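Microbial collagenase (Bacillus anthracis, PDB 5SV5) probably degrades collagen as a metalloprotease, with this pre-peptidase C-terminal domain perhaps helping the enzyme to bind its substrate. Local coordinates at residues G22-H25 and T26-Y29. Residues are numbered along the deposited sequence; the frame is centred on the assembly and turned at random.
With NA (sodium ion), chain D; NA (sodium ion), chain B.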
loop_
_atom_site.group_PDB
_atom_site.type_symbol
_atom_site.label_atom_id
_atom_site.label_comp_id
_atom_site.label_asym_id
_atom_site.label_seq_id
_atom_site.Cartn_x
_atom_site.Cartn_y
_atom_site.Cartn_z
ATOM N N GLY A 22 0.267 -17.146 -4.475
ATOM C CA GLY A 22 -0.937 -17.947 -4.663
ATOM C C GLY A 22 -2.196 -17.124 -4.510
ATOM O O GLY A 22 -2.322 -16.046 -5.095
ATOM N N GLY A 23 -3.120 -17.632 -3.703
ATOM C CA GLY A 23 -4.380 -16.970 -3.439
ATOM C C GLY A 23 -4.311 -15.755 -2.539
ATOM O O GLY A 23 -5.342 -15.111 -2.317
ATOM N N ASP A 24 -3.126 -15.450 -1.998
ATOM C CA ASP A 24 -2.950 -14.236 -1.192
ATOM C C ASP A 24 -2.702 -13.081 -2.160
ATOM O O ASP A 24 -1.566 -12.841 -2.589
ATOM C CB ASP A 24 -1.785 -14.396 -0.223
ATOM C CG ASP A 24 -1.626 -13.222 0.693
ATOM O OD1 ASP A 24 -2.626 -12.495 0.939
ATOM O OD2 ASP A 24 -0.511 -13.065 1.243
ATOM N N HIS A 25 -3.783 -12.400 -2.534
ATOM C CA HIS A 25 -3.693 -11.341 -3.542
ATOM C C HIS A 25 -3.696 -9.923 -2.992
ATOM O O HIS A 25 -3.392 -8.998 -3.752
ATOM C CB HIS A 25 -4.787 -11.501 -4.599
ATOM C CG HIS A 25 -6.150 -11.567 -4.027
ATOM N ND1 HIS A 25 -6.770 -10.476 -3.465
ATOM C CD2 HIS A 25 -6.991 -12.610 -3.862
ATOM C CE1 HIS A 25 -7.954 -10.839 -3.007
ATOM N NE2 HIS A 25 -8.113 -12.129 -3.241
ATOM N N THR A 26 -4.025 -9.742 -1.711
ATOM C CA THR A 26 -4.118 -8.409 -1.111
ATOM C C THR A 26 -3.587 -8.407 0.301
ATOM O O THR A 26 -3.936 -9.291 1.092
ATOM C CB THR A 26 -5.596 -7.941 -1.055
ATOM O OG1 THR A 26 -6.142 -7.920 -2.379
ATOM C CG2 THR A 26 -5.721 -6.547 -0.468
ATOM N N ASP A 27 -2.749 -7.422 0.618
ATOM C CA ASP A 27 -2.348 -7.089 1.983
ATOM C C ASP A 27 -2.859 -5.688 2.303
ATOM O O ASP A 27 -2.814 -4.790 1.470
ATOM C CB ASP A 27 -0.834 -7.114 2.145
ATOM C CG ASP A 27 -0.235 -8.503 2.075
ATOM O OD1 ASP A 27 -0.936 -9.503 2.317
ATOM O OD2 ASP A 27 0.984 -8.610 1.820
ATOM N N VAL A 28 -3.325 -5.502 3.529
ATOM C CA VAL A 28 -3.838 -4.204 3.973
ATOM C C VAL A 28 -3.008 -3.701 5.145
ATOM O O VAL A 28 -2.679 -4.465 6.075
ATOM C CB VAL A 28 -5.327 -4.294 4.372
ATOM C CG1 VAL A 28 -5.882 -2.920 4.728
ATOM C CG2 VAL A 28 -6.140 -4.905 3.243
ATOM N N TYR A 29 -2.687 -2.414 5.091
ATOM C CA TYR A 29 -1.977 -1.728 6.151
ATOM C C TYR A 29 -2.796 -0.519 6.570
ATOM O O TYR A 29 -3.536 0.051 5.758
ATOM C CB TYR A 29 -0.594 -1.252 5.681
ATOM C CG TYR A 29 0.299 -2.377 5.245
ATOM C CD1 TYR A 29 0.236 -2.899 3.964
ATOM C CD2 TYR A 29 1.198 -2.950 6.136
ATOM C CE1 TYR A 29 1.063 -3.954 3.568
ATOM C CE2 TYR A 29 2.010 -4.014 5.767
ATOM C CZ TYR A 29 1.946 -4.513 4.482
ATOM O OH TYR A 29 2.772 -5.565 4.135
HETATM NA NA NA D . -2.780 -10.821 2.464
HETATM NA NA NA B . 0.713 -11.252 2.056
HETATM O O HOH W 1 -5.510 -11.950 -0.078
HETATM O O HOH W 2 -1.824 -12.255 4.158
HETATM O O HOH W 3 2.651 -10.608 3.299
HETATM O O HOH W 4 0.795 -12.656 4.033
HETATM O O HOH W 5 -4.351 -9.895 4.036
#
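Asp24 extends its carboxylate away from its own amide nitrogen (chi1 -176°) and Asp27 folds its own back beside its amide nitrogen (chi1 -70°), so that the two carboxylates converge on a pair of sodium ions. Asp24 spans the pair, OD1 binding one ion (chain D) at 2.3 Å and OD2 the other (chain B). Asp27 bridges differently: its OD1 alone touches both metals, lying 2.3 Å from the chain D ion and 2.4 Å from the chain B ion, while OD2 adds a longer bond of 2.7 Å to the latter, which is thus chelated by the whole carboxylate. The main-chain O of Thr26 joins the chain D sodium at 2.4 Å, and waters 2 and 5 also bind it; waters 3 and 4 and the backbone O of Ser19 bind the other ion. The site ties the loop after strand 14-20 to the start of strand 26-33, in the all-beta pre-peptidase C-terminal domain, where the backbone of Asp27 pairs with Val90 of strand 84-92. The two cations probably offset much of the repulsion between the carboxylates, whose OD1 atoms, of Asp24 and Asp27, lie 3.7 Å apart. Asp27 OD2 is further held by a hydrogen bond with the hydroxyl of Tyr100, which is also bonded to that of Tyr29. Water 1 accepts from Thr26 N (3.1 Å) and lies within hydrogen-bonding distance of Asp24 OD1, to which it can donate, though other acceptors compete for its protons; it sits over one face of the His25 imidazole. At the edge of that ring, in its plane, ND1 of His25 and OG1 of Thr26 share a hydrogen bond of 2.8 Å, bent to 148°, in which either atom could be the donor.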